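Local atomic coordinates of telomerase reverse transcriptase (Candida tropicalis MYA-3404, PDB entry 6ZD1), a protein that probably copies a template within telomerase RNA to add short sequence repeats to chromosome ends, acting as a reverse transcriptase. Residues T71-V83 / L193-S205. Numbering follows the deposited sequence.
Sequences TMIDYSTKFNRVV and LFYFTHSIWNELS
I73 and F194 make one of four CH-pi contacts where, in the telomerase RNA-binding region, the loop 71-78, leading into helix 79-93, lies over the antiparallel hairpin 180-184/193-197 and the helix after it. The CG2 methyl, on the beta-branch of I73, sits over the centre of the F194 ring, 3.4 Å from the centroid. Small S76 suits the close approach of the chains, its CA 4.5 Å from F196 CA: its CB lies over one face of F196, offset toward the rim, while W201 covers the opposite face. A chi1 of 69° turns S76 OG back to I73 O (2.7 Å), which S76 N also grips. Next to it, T77 N donates to Y195 O at 2.6 Å, and a water joins T77 O to Y195 N. Beta-branched V82 sets both methyls against Y195: CG1 over the ring centre, 3.9 Å from the centroid, CG2 against CB. The OH of Y195 bonds to L116 O, anchoring the ring's far end. Toward helix 198-216, branched L204 puts CD2 over a face of Y75, offset toward the rim, and CD1 against CD2 of that ring (3.5 Å), and I200 CG1 reaches Y75 CD1. M72 O lies in the plane of the F196 ring, at its edge, 3.2 Å from CE1.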
loop_
_atom_site.group_PDB
_atom_site.type_symbol
_atom_site.label_atom_id
_atom_site.label_comp_id
_atom_site.label_asym_id
_atom_site.label_seq_id
_atom_site.Cartn_x
_atom_site.Cartn_y
_atom_site.Cartn_z
ATOM N N THR A 71 -5.719 -15.502 18.540
ATOM C CA THR A 71 -5.145 -14.534 17.591
ATOM C C THR A 71 -6.206 -13.579 17.010
ATOM O O THR A 71 -7.360 -13.989 16.829
ATOM C CB THR A 71 -4.366 -15.255 16.504
ATOM O OG1 THR A 71 -5.180 -16.310 15.989
ATOM C CG2 THR A 71 -3.194 -15.912 17.139
HETATM N N MSE A 72 -5.840 -12.338 16.662
HETATM C CA MSE A 72 -6.861 -11.385 16.147
HETATM C C MSE A 72 -7.622 -11.773 14.841
HETATM O O MSE A 72 -8.795 -11.408 14.701
HETATM C CB MSE A 72 -6.243 -9.976 15.972
HETATM C CG MSE A 72 -5.439 -9.462 17.187
HETATM SE SE MSE A 72 -6.420 -9.787 18.816
HETATM C CE MSE A 72 -8.112 -9.065 18.194
ATOM N N ILE A 73 -7.022 -12.549 13.929
ATOM C CA ILE A 73 -7.715 -12.843 12.668
ATOM C C ILE A 73 -8.743 -13.959 12.771
ATOM O O ILE A 73 -9.594 -14.082 11.884
ATOM C CB ILE A 73 -6.750 -13.254 11.542
ATOM C CG1 ILE A 73 -5.303 -13.244 12.037
ATOM C CG2 ILE A 73 -6.937 -12.350 10.326
ATOM C CD1 ILE A 73 -4.334 -13.897 11.079
ATOM N N ASP A 74 -8.688 -14.773 13.821
ATOM C CA ASP A 74 -9.640 -15.868 13.983
ATOM C C ASP A 74 -11.068 -15.364 14.214
ATOM O O ASP A 74 -12.035 -16.100 13.978
ATOM C CB ASP A 74 -9.154 -16.784 15.100
ATOM C CG ASP A 74 -7.765 -17.356 14.818
ATOM O OD1 ASP A 74 -7.424 -17.541 13.624
ATOM O OD2 ASP A 74 -7.022 -17.618 15.795
ATOM N N TYR A 75 -11.224 -14.133 14.700
ATOM C CA TYR A 75 -12.554 -13.546 14.839
ATOM C C TYR A 75 -13.208 -13.210 13.498
ATOM O O TYR A 75 -14.428 -13.014 13.446
ATOM C CB TYR A 75 -12.469 -12.253 15.650
ATOM C CG TYR A 75 -12.014 -12.394 17.080
ATOM C CD1 TYR A 75 -12.928 -12.691 18.096
ATOM C CD2 TYR A 75 -10.689 -12.200 17.424
ATOM C CE1 TYR A 75 -12.527 -12.832 19.407
ATOM C CE2 TYR A 75 -10.283 -12.305 18.725
ATOM C CZ TYR A 75 -11.205 -12.608 19.722
ATOM O OH TYR A 75 -10.781 -12.736 21.025
ATOM N N SER A 76 -12.433 -13.102 12.425
ATOM C CA SER A 76 -12.992 -12.696 11.146
ATOM C C SER A 76 -13.948 -13.756 10.619
ATOM O O SER A 76 -13.796 -14.951 10.889
ATOM C CB SER A 76 -11.880 -12.449 10.128
ATOM O OG SER A 76 -11.237 -13.659 9.751
ATOM N N THR A 77 -14.949 -13.308 9.866
ATOM C CA THR A 77 -15.862 -14.251 9.236
ATOM C C THR A 77 -15.152 -14.978 8.101
ATOM O O THR A 77 -14.506 -14.349 7.257
ATOM C CB THR A 77 -17.095 -13.527 8.701
ATOM O OG1 THR A 77 -17.673 -12.724 9.738
ATOM C CG2 THR A 77 -18.124 -14.532 8.211
ATOM N N LYS A 78 -15.269 -16.304 8.082
ATOM C CA LYS A 78 -14.659 -17.085 7.017
ATOM C C LYS A 78 -15.209 -16.646 5.666
ATOM O O LYS A 78 -16.371 -16.247 5.542
ATOM C CB LYS A 78 -14.914 -18.578 7.229
ATOM C CG LYS A 78 -14.407 -19.103 8.561
ATOM C CD LYS A 78 -12.962 -18.687 8.797
ATOM C CE LYS A 78 -12.483 -19.103 10.178
ATOM N NZ LYS A 78 -11.067 -18.709 10.411
ATOM N N PHE A 79 -14.355 -16.719 4.644
ATOM C CA PHE A 79 -14.723 -16.162 3.348
ATOM C C PHE A 79 -15.915 -16.892 2.738
ATOM O O PHE A 79 -16.735 -16.270 2.052
ATOM C CB PHE A 79 -13.528 -16.200 2.395
ATOM C CG PHE A 79 -13.786 -15.514 1.085
ATOM C CD1 PHE A 79 -13.952 -14.139 1.033
ATOM C CD2 PHE A 79 -13.869 -16.240 -0.091
ATOM C CE1 PHE A 79 -14.197 -13.498 -0.168
ATOM C CE2 PHE A 79 -14.109 -15.605 -1.298
ATOM C CZ PHE A 79 -14.275 -14.232 -1.334
ATOM N N ASN A 80 -16.046 -18.198 2.991
ATOM C CA ASN A 80 -17.181 -18.926 2.432
ATOM C C ASN A 80 -18.484 -18.513 3.103
ATOM O O ASN A 80 -19.532 -18.477 2.448
ATOM C CB ASN A 80 -16.961 -20.439 2.551
ATOM C CG ASN A 80 -17.166 -20.961 3.966
ATOM O OD1 ASN A 80 -16.760 -20.330 4.940
ATOM N ND2 ASN A 80 -17.801 -22.124 4.079
ATOM N N ARG A 81 -18.440 -18.178 4.394
ATOM C CA ARG A 81 -19.634 -17.668 5.054
ATOM C C ARG A 81 -19.923 -16.238 4.626
ATOM O O ARG A 81 -21.090 -15.831 4.565
ATOM C CB ARG A 81 -19.477 -17.755 6.573
ATOM C CG ARG A 81 -20.668 -17.219 7.349
ATOM C CD ARG A 81 -21.914 -18.056 7.105
ATOM N NE ARG A 81 -22.113 -19.062 8.145
ATOM C CZ ARG A 81 -21.791 -20.346 8.022
ATOM N NH1 ARG A 81 -21.249 -20.796 6.897
ATOM N NH2 ARG A 81 -22.014 -21.184 9.026
ATOM N N VAL A 82 -18.876 -15.468 4.315
ATOM C CA VAL A 82 -19.067 -14.128 3.767
ATOM C C VAL A 82 -19.773 -14.206 2.423
ATOM O O VAL A 82 -20.731 -13.470 2.157
ATOM C CB VAL A 82 -17.717 -13.399 3.643
ATOM C CG1 VAL A 82 -17.898 -12.086 2.902
ATOM C CG2 VAL A 82 -17.104 -13.162 5.011
ATOM N N VAL A 83 -19.307 -15.106 1.553
ATOM C CA VAL A 83 -19.907 -15.239 0.230
ATOM C C VAL A 83 -21.346 -15.721 0.346
ATOM O O VAL A 83 -22.241 -15.223 -0.347
ATOM C CB VAL A 83 -19.059 -16.175 -0.649
ATOM C CG1 VAL A 83 -19.792 -16.501 -1.944
ATOM C CG2 VAL A 83 -17.713 -15.540 -0.945
ATOM N N LEU A 193 -7.690 -10.621 2.522
ATOM C CA LEU A 193 -8.593 -9.618 3.059
ATOM C C LEU A 193 -9.486 -10.287 4.089
ATOM O O LEU A 193 -9.861 -11.454 3.939
ATOM C CB LEU A 193 -9.435 -8.979 1.955
ATOM C CG LEU A 193 -8.688 -7.908 1.164
ATOM C CD1 LEU A 193 -9.442 -7.566 -0.096
ATOM C CD2 LEU A 193 -8.496 -6.673 2.019
ATOM N N PHE A 194 -9.801 -9.555 5.151
ATOM C CA PHE A 194 -10.474 -10.149 6.294
ATOM C C PHE A 194 -11.720 -9.362 6.651
ATOM O O PHE A 194 -11.676 -8.135 6.782
ATOM C CB PHE A 194 -9.512 -10.244 7.471
ATOM C CG PHE A 194 -8.388 -11.191 7.217
ATOM C CD1 PHE A 194 -7.075 -10.758 7.207
ATOM C CD2 PHE A 194 -8.655 -12.522 6.941
ATOM C CE1 PHE A 194 -6.048 -11.653 6.961
ATOM C CE2 PHE A 194 -7.633 -13.414 6.690
ATOM C CZ PHE A 194 -6.328 -12.980 6.705
ATOM N N TYR A 195 -12.832 -10.079 6.779
ATOM C CA TYR A 195 -14.126 -9.496 7.102
ATOM C C TYR A 195 -14.393 -9.697 8.591
ATOM O O TYR A 195 -14.594 -10.828 9.047
ATOM C CB TYR A 195 -15.223 -10.128 6.250
ATOM C CG TYR A 195 -15.098 -9.851 4.766
ATOM C CD1 TYR A 195 -14.143 -10.499 3.989
ATOM C CD2 TYR A 195 -15.948 -8.953 4.138
ATOM C CE1 TYR A 195 -14.036 -10.245 2.630
ATOM C CE2 TYR A 195 -15.849 -8.698 2.787
ATOM C CZ TYR A 195 -14.895 -9.341 2.036
ATOM O OH TYR A 195 -14.804 -9.077 0.686
ATOM N N PHE A 196 -14.381 -8.601 9.342
ATOM C CA PHE A 196 -14.798 -8.584 10.738
ATOM C C PHE A 196 -16.168 -7.930 10.819
ATOM O O PHE A 196 -16.360 -6.831 10.287
ATOM C CB PHE A 196 -13.801 -7.819 11.614
ATOM C CG PHE A 196 -12.431 -8.427 11.654
ATOM C CD1 PHE A 196 -12.092 -9.334 12.645
ATOM C CD2 PHE A 196 -11.476 -8.084 10.708
ATOM C CE1 PHE A 196 -10.832 -9.894 12.692
ATOM C CE2 PHE A 196 -10.213 -8.642 10.749
ATOM C CZ PHE A 196 -9.890 -9.547 11.745
ATOM N N THR A 197 -17.119 -8.606 11.461
ATOM C CA THR A 197 -18.415 -7.989 11.704
ATOM C C THR A 197 -18.239 -6.747 12.568
ATOM O O THR A 197 -17.368 -6.695 13.439
ATOM C CB THR A 197 -19.371 -8.971 12.384
ATOM O OG1 THR A 197 -18.912 -9.252 13.708
ATOM C CG2 THR A 197 -19.460 -10.269 11.595
ATOM N N HIS A 198 -19.074 -5.734 12.312
ATOM C CA HIS A 198 -18.928 -4.464 13.020
ATOM C C HIS A 198 -18.983 -4.662 14.530
ATOM O O HIS A 198 -18.252 -4.001 15.275
ATOM C CB HIS A 198 -20.011 -3.475 12.580
ATOM C CG HIS A 198 -19.866 -2.999 11.166
ATOM N ND1 HIS A 198 -18.745 -2.337 10.712
ATOM C CD2 HIS A 198 -20.710 -3.077 10.110
ATOM C CE1 HIS A 198 -18.898 -2.039 9.433
ATOM N NE2 HIS A 198 -20.083 -2.474 9.044
ATOM N N SER A 199 -19.830 -5.584 14.999
ATOM C CA SER A 199 -19.957 -5.805 16.437
ATOM C C SER A 199 -18.660 -6.338 17.036
ATOM O O SER A 199 -18.230 -5.885 18.104
ATOM C CB SER A 199 -21.124 -6.752 16.729
ATOM O OG SER A 199 -21.060 -7.926 15.936
ATOM N N ILE A 200 -18.019 -7.300 16.370
ATOM C CA ILE A 200 -16.799 -7.865 16.938
ATOM C C ILE A 200 -15.588 -6.993 16.621
ATOM O O ILE A 200 -14.619 -6.974 17.388
ATOM C CB ILE A 200 -16.595 -9.314 16.459
ATOM C CG1 ILE A 200 -15.696 -10.071 17.438
ATOM C CG2 ILE A 200 -15.988 -9.351 15.068
ATOM C CD1 ILE A 200 -16.235 -10.118 18.853
ATOM N N TRP A 201 -15.615 -6.245 15.515
ATOM C CA TRP A 201 -14.496 -5.355 15.227
ATOM C C TRP A 201 -14.438 -4.204 16.222
ATOM O O TRP A 201 -13.354 -3.844 16.696
ATOM C CB TRP A 201 -14.587 -4.818 13.799
ATOM C CG TRP A 201 -13.551 -3.767 13.514
ATOM C CD1 TRP A 201 -13.733 -2.414 13.515
ATOM C CD2 TRP A 201 -12.166 -3.985 13.211
ATOM N NE1 TRP A 201 -12.549 -1.775 13.223
ATOM C CE2 TRP A 201 -11.573 -2.718 13.030
ATOM C CE3 TRP A 201 -11.372 -5.129 13.071
ATOM C CZ2 TRP A 201 -10.222 -2.562 12.719
ATOM C CZ3 TRP A 201 -10.032 -4.972 12.759
ATOM C CH2 TRP A 201 -9.471 -3.698 12.584
ATOM N N ASN A 202 -15.594 -3.626 16.566
ATOM C CA ASN A 202 -15.610 -2.542 17.544
ATOM C C ASN A 202 -15.117 -3.024 18.900
ATOM O O ASN A 202 -14.417 -2.295 19.611
ATOM C CB ASN A 202 -17.014 -1.949 17.663
ATOM C CG ASN A 202 -17.446 -1.216 16.407
ATOM O OD1 ASN A 202 -16.616 -0.716 15.647
ATOM N ND2 ASN A 202 -18.752 -1.147 16.186
ATOM N N GLU A 203 -15.459 -4.260 19.266
ATOM C CA GLU A 203 -15.021 -4.800 20.548
ATOM C C GLU A 203 -13.512 -5.015 20.558
ATOM O O GLU A 203 -12.824 -4.619 21.505
ATOM C CB GLU A 203 -15.769 -6.105 20.834
ATOM C CG GLU A 203 -15.947 -6.444 22.306
ATOM C CD GLU A 203 -14.890 -7.400 22.818
ATOM O OE1 GLU A 203 -14.183 -7.043 23.783
ATOM O OE2 GLU A 203 -14.767 -8.508 22.253
ATOM N N LEU A 204 -12.974 -5.627 19.499
ATOM C CA LEU A 204 -11.530 -5.819 19.414
ATOM C C LEU A 204 -10.794 -4.487 19.361
ATOM O O LEU A 204 -9.765 -4.310 20.024
ATOM C CB LEU A 204 -11.181 -6.655 18.186
ATOM C CG LEU A 204 -11.715 -8.084 18.151
ATOM C CD1 LEU A 204 -11.232 -8.770 16.886
ATOM C CD2 LEU A 204 -11.290 -8.850 19.395
ATOM N N SER A 205 -11.308 -3.539 18.575
ATOM C CA SER A 205 -10.607 -2.274 18.377
ATOM C C SER A 205 -10.596 -1.443 19.654
ATOM O O SER A 205 -9.555 -0.899 20.041
ATOM C CB SER A 205 -11.245 -1.493 17.227
ATOM O OG SER A 205 -12.600 -1.196 17.503
HETATM O O HOH W 1 -11.944 -13.080 6.200
#